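Local coordinates for uncharacterized protein, DUF633, LMOf2365_1472 (Listeria monocytogenes str. 4b F2365, PDB 3GNL) that is uncharacterised but probably methylates tRNA at N1 of adenine 22, as a member of the TrmK family of methyltransferases with a Rossmann-like fold, at residues Phe47-Glu52 against Leu82-Lys87; Glu146-Glu151 against Lys190-His195. One frame throughout, in Å; residues are numbered along the deposited sequence.

Contacts 1 and 2 fall toward opposite ends of one seven-stranded mixed sheet, ordered 3-2-1-4-5-7-6 as in class I methyltransferases. Contact 1 packs strand 45-52, next to the edge strand 74-78, against a connecting loop; contact 2 joins the other edge strand, 141-151, to the long helix 187-208. Their centres are 31 Å apart and their nearest atoms about 17 Å, on opposite sides of the chain's centre; they do not touch, and the sheet they both reach is what they share. Contact 1 is the buried one and reaches the strand end near which such enzymes generally hold S-adenosylmethionine; contact 2 is a surface junction with the helical C-terminal part.

Contact 1: Phe47-Glu52 against Leu82-Lys87; sequences FAIAGE and LAVIEK
The carbonyl oxygen L82 O is gripped twice, by I85 N at 3.0 Å, which closes a turn, and by K114 NZ; I85 in turn touches I49 across the contact. The setting is the Rossmann-like fold of class I methyltransferases: 47-52 belongs to the second strand of the parallel part of the sheet, and 82-87 to the loop that leads from strand 74-78 to strand 93-99. K114 NZ reaches I85 O as well, so these bonds fix the shape of the loop, while R77 NH1 takes up V84 O, the carbonyl beside I49.

What passes between the segments themselves is apolar and fully buried, 173 Å² in all. The side chains of I49 and V84 run antiparallel alongside one another, methyl to methyl, with I49 CG2 meeting V84 CG2 at 3.9 Å. With CG1 of I49 anti to the carbonyl carbon (chi1 -62°) and its chain extended beyond, I49 CD1 lies 3.9 Å from V84 O and more loosely, at 4.3 Å, near CG1 of I85. This is a worked example of a branched aliphatic chain using both arms: the short one packs on a methyl, the long one spans two residues of the loop. D89 and I91 add to the surroundings of I49, and I28 to those of V84. Near the end of the strand, where the cofactor usually lies in this fold, the small residue G51 lets the valine come close over the backbone. Both methyls rest there, V84 CG2 at 4.0 Å and V84 CG1 at 4.1 Å from G51 CA.

Contact 2: Glu146-Glu151 against Lys190-His195; sequences EAILRE and KSKWRH
I148 and K192 make the closely packed part of this junction, where I148 CD1 meets K192 CD at 3.8 Å in one of the two conformers of the lysine. The strand is the edge strand 141-151, paired antiparallel with 154-163 in the hairpin that ends the sheet of the Rossmann-like domain; the helix is 187-208, first of the two long C-terminal helices. The two side chains cross obliquely, and only the aliphatic length of the lysine is used. An anti chi1 of -166° sends CG1 and CD1 of I148 out from the strand toward the helix; I188 of the same helix and L181 of helix 179-184 also touch the isoleucine.

Two residues farther along the strand the contact loosens toward solvent. R150 is exposed; its chain leaves the strand with CG anti to the backbone N (chi1 -176°) and bends at chi3, which brings the guanidinium alongside S191. The serine hydroxyl lies at the edge of that flat group and in its plane, R150 NH1 standing 3.3 Å from S191 OG and R150 NH2 3.8 Å from the same oxygen. The clear hydrogen bond of S191 OG is to I188 O, in the preceding turn of its own helix, which helps to set the direction of the hydroxyl. Helix and strand keep well apart, R150 CA being 9.6 Å from K192 CA, and they bury 135 Å² between them. As a worked example of a helix met by an edge strand through long side chains, the junction sets an aliphatic contact beside a more open polar side, which implies that hydrocarbon carries the close packing, while the exposed guanidinium near the hydroxyl can probably also be hydrated.

Contact 1: Phe47-Glu52 against Leu82-Lys87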
# COMPACT_ATOMS: atom_id res chain seq x y z
N PHE A 47 0.21 12.37 17.63
CA PHE A 47 0.89 13.38 16.86
C PHE A 47 0.90 12.85 15.43
O PHE A 47 1.01 11.63 15.24
CB PHE A 47 2.32 13.59 17.37
CG PHE A 47 3.15 14.44 16.47
CD1 PHE A 47 2.98 15.82 16.44
CD2 PHE A 47 4.10 13.87 15.62
CE1 PHE A 47 3.77 16.61 15.57
CE2 PHE A 47 4.87 14.64 14.77
CZ PHE A 47 4.72 16.02 14.73
N ALA A 48 0.77 13.74 14.44
CA ALA A 48 0.94 13.37 13.04
C ALA A 48 1.70 14.41 12.25
O ALA A 48 1.52 15.61 12.47
CB ALA A 48 -0.40 13.16 12.38
N ILE A 49 2.51 13.96 11.31
CA ILE A 49 3.01 14.77 10.19
C ILE A 49 2.12 14.44 8.99
O ILE A 49 1.92 13.25 8.69
CB ILE A 49 4.46 14.41 9.84
CG1 ILE A 49 5.39 14.70 11.05
CG2 ILE A 49 4.91 15.13 8.58
CD1 ILE A 49 6.80 14.05 10.91
N ALA A 50 1.57 15.46 8.34
CA ALA A 50 0.92 15.26 7.06
C ALA A 50 1.83 15.82 5.97
O ALA A 50 2.01 17.04 5.86
CB ALA A 50 -0.44 15.92 7.05
N GLY A 51 2.41 14.93 5.16
CA GLY A 51 3.34 15.35 4.10
C GLY A 51 2.65 15.62 2.78
O GLY A 51 1.71 14.94 2.42
N GLU A 52 3.07 16.64 2.03
CA GLU A 52 2.54 16.91 0.71
C GLU A 52 3.68 17.38 -0.15
O GLU A 52 4.60 17.99 0.37
CB GLU A 52 1.43 17.98 0.73
CG GLU A 52 0.30 17.68 1.72
CD GLU A 52 -0.57 16.56 1.27
OE1 GLU A 52 -0.43 16.08 0.14
OE2 GLU A 52 -1.43 16.15 2.10
N LEU A 82 9.72 10.97 2.11
CA LEU A 82 10.08 11.00 3.55
C LEU A 82 10.96 12.20 3.96
O LEU A 82 11.37 12.22 5.12
CB LEU A 82 10.69 9.68 4.03
CG LEU A 82 9.94 8.38 3.70
CD1 LEU A 82 10.55 7.18 4.36
CD2 LEU A 82 8.43 8.51 4.04
N ALA A 83 11.18 13.14 3.04
CA ALA A 83 11.90 14.43 3.32
C ALA A 83 11.16 15.23 4.40
O ALA A 83 11.74 16.13 5.03
CB ALA A 83 12.06 15.25 2.06
N VAL A 84 9.90 14.90 4.63
CA VAL A 84 9.13 15.64 5.63
C VAL A 84 9.35 15.11 7.04
O VAL A 84 8.89 15.71 8.00
CB VAL A 84 7.61 15.68 5.29
CG1 VAL A 84 7.35 16.38 3.95
CG2 VAL A 84 6.96 14.24 5.39
N ILE A 85 10.07 14.00 7.17
CA ILE A 85 10.32 13.38 8.47
C ILE A 85 11.72 13.74 8.95
O ILE A 85 12.66 13.79 8.16
CB ILE A 85 10.21 11.82 8.41
CG1 ILE A 85 8.78 11.38 8.13
CG2 ILE A 85 10.66 11.18 9.72
CD1 ILE A 85 8.67 9.86 8.04
N GLU A 86 11.84 13.98 10.25
CA GLU A 86 13.15 14.22 10.83
C GLU A 86 13.35 13.27 12.01
O GLU A 86 12.37 12.84 12.64
CB GLU A 86 13.27 15.69 11.25
CG GLU A 86 14.59 16.33 10.87
CD GLU A 86 14.74 16.58 9.38
OE1 GLU A 86 13.94 17.37 8.81
OE2 GLU A 86 15.67 16.01 8.77
N LYS A 87 14.61 12.93 12.30
CA LYS A 87 14.93 12.02 13.42
C LYS A 87 14.27 12.45 14.73
O LYS A 87 13.71 11.61 15.44
CB LYS A 87 16.46 11.88 13.60

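Contact 2: Glu146-Glu151 against Lys190-His195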
# COMPACT_ATOMS: atom_id res chain seq x y z
N GLU A 146 -2.81 -7.82 6.39
CA GLU A 146 -3.24 -7.28 5.08
C GLU A 146 -4.73 -7.29 5.00
O GLU A 146 -5.44 -8.05 5.69
CB GLU A 146 -2.69 -8.13 3.91
CG GLU A 146 -1.17 -8.28 3.89
CD GLU A 146 -0.67 -9.15 2.70
OE1 GLU A 146 -1.00 -10.37 2.72
OE2 GLU A 146 0.00 -8.58 1.83
N ALA A 147 -5.22 -6.43 4.11
CA ALA A 147 -6.63 -6.37 3.82
C ALA A 147 -6.82 -6.14 2.33
O ALA A 147 -5.97 -5.56 1.67
CB ALA A 147 -7.34 -5.27 4.61
N ILE A 148 -7.97 -6.58 1.86
CA ILE A 148 -8.39 -6.33 0.47
C ILE A 148 -9.82 -5.89 0.54
O ILE A 148 -10.62 -6.49 1.26
CB ILE A 148 -8.10 -7.55 -0.51
CG1 ILE A 148 -8.22 -7.12 -1.97
CG2 ILE A 148 -8.86 -8.80 -0.13
CD1 ILE A 148 -7.67 -8.14 -2.97
N LEU A 149 -10.15 -4.81 -0.17
CA LEU A 149 -11.52 -4.32 -0.13
C LEU A 149 -11.90 -3.78 -1.49
O LEU A 149 -11.03 -3.54 -2.36
CB LEU A 149 -11.68 -3.27 0.98
CG LEU A 149 -10.83 -2.00 0.92
CD1 LEU A 149 -11.52 -0.79 0.24
CD2 LEU A 149 -10.43 -1.61 2.34
N ARG A 150 -13.19 -3.60 -1.69
CA ARG A 150 -13.67 -2.99 -2.93
C ARG A 150 -14.45 -1.72 -2.55
O ARG A 150 -15.30 -1.74 -1.67
CB ARG A 150 -14.53 -4.01 -3.72
CG ARG A 150 -15.00 -3.50 -5.11
CD ARG A 150 -15.54 -4.55 -6.08
NE ARG A 150 -15.94 -5.82 -5.47
CZ ARG A 150 -15.35 -6.99 -5.74
NH1 ARG A 150 -15.76 -8.10 -5.15
NH2 ARG A 150 -14.36 -7.06 -6.61
N GLU A 151 -14.11 -0.61 -3.18
CA GLU A 151 -14.85 0.63 -2.97
C GLU A 151 -14.97 1.33 -4.32
O GLU A 151 -13.99 1.46 -5.06
CB GLU A 151 -14.14 1.54 -1.95
CG GLU A 151 -14.88 2.85 -1.64
CD GLU A 151 -14.35 3.59 -0.43
OE1 GLU A 151 -13.11 3.64 -0.19
OE2 GLU A 151 -15.20 4.18 0.28
N LYS A 190 -10.82 -13.81 -4.03
CA LYS A 190 -11.05 -14.85 -5.02
C LYS A 190 -11.64 -14.25 -6.30
O LYS A 190 -11.23 -14.66 -7.39
CB LYS A 190 -12.01 -15.90 -4.46
CG LYS A 190 -11.41 -16.67 -3.32
CD LYS A 190 -12.32 -17.88 -2.97
CE LYS A 190 -11.82 -18.62 -1.74
NZ LYS A 190 -10.66 -19.51 -2.04
N SER A 191 -12.56 -13.30 -6.16
CA SER A 191 -13.19 -12.73 -7.37
C SER A 191 -12.18 -11.88 -8.16
O SER A 191 -12.15 -11.94 -9.41
CB SER A 191 -14.47 -11.99 -7.01
OG SER A 191 -14.21 -10.81 -6.33
N LYS A 192 -11.36 -11.10 -7.46
CA LYS A 192 -10.33 -10.28 -8.12
C LYS A 192 -9.40 -11.16 -8.96
O LYS A 192 -9.16 -10.89 -10.14
CB LYS A 192 -9.50 -9.47 -7.10
CG LYS A 192 -8.24 -8.83 -7.75
CD LYS A 192 -7.22 -8.24 -6.76
CE LYS A 192 -5.97 -7.76 -7.51
NZ LYS A 192 -6.27 -6.81 -8.60
N TRP A 193 -8.86 -12.21 -8.36
CA TRP A 193 -7.85 -13.00 -9.06
C TRP A 193 -8.43 -13.90 -10.17
O TRP A 193 -7.78 -14.09 -11.20
CB TRP A 193 -6.94 -13.74 -8.08
CG TRP A 193 -6.12 -12.73 -7.36
CD1 TRP A 193 -6.18 -12.43 -6.03
CD2 TRP A 193 -5.13 -11.86 -7.94
NE1 TRP A 193 -5.30 -11.42 -5.75
CE2 TRP A 193 -4.62 -11.07 -6.89
CE3 TRP A 193 -4.63 -11.67 -9.25
CZ2 TRP A 193 -3.64 -10.08 -7.10
CZ3 TRP A 193 -3.66 -10.70 -9.46
CH2 TRP A 193 -3.17 -9.92 -8.39
N ARG A 194 -9.65 -14.39 -9.99
CA ARG A 194 -10.29 -15.12 -11.09
C ARG A 194 -10.56 -14.17 -12.26
O ARG A 194 -10.40 -14.55 -13.42
CB ARG A 194 -11.58 -15.80 -10.61
CG ARG A 194 -12.28 -16.61 -11.71
CD ARG A 194 -11.42 -17.83 -12.07
NE ARG A 194 -10.67 -17.60 -13.30
CZ ARG A 194 -9.70 -18.38 -13.75
NH1 ARG A 194 -9.11 -18.11 -14.91
NH2 ARG A 194 -9.32 -19.43 -13.04
N HIS A 195 -10.95 -12.93 -11.95
CA HIS A 195 -11.17 -11.90 -12.99
C HIS A 195 -9.91 -11.64 -13.77
O HIS A 195 -9.93 -11.63 -15.02
CB HIS A 195 -11.69 -10.62 -12.35
CG HIS A 195 -11.93 -9.50 -13.30
ND1 HIS A 195 -13.06 -9.44 -14.08
CD2 HIS A 195 -11.27 -8.34 -13.50
CE1 HIS A 195 -13.05 -8.33 -14.79
NE2 HIS A 195 -12.00 -7.63 -14.44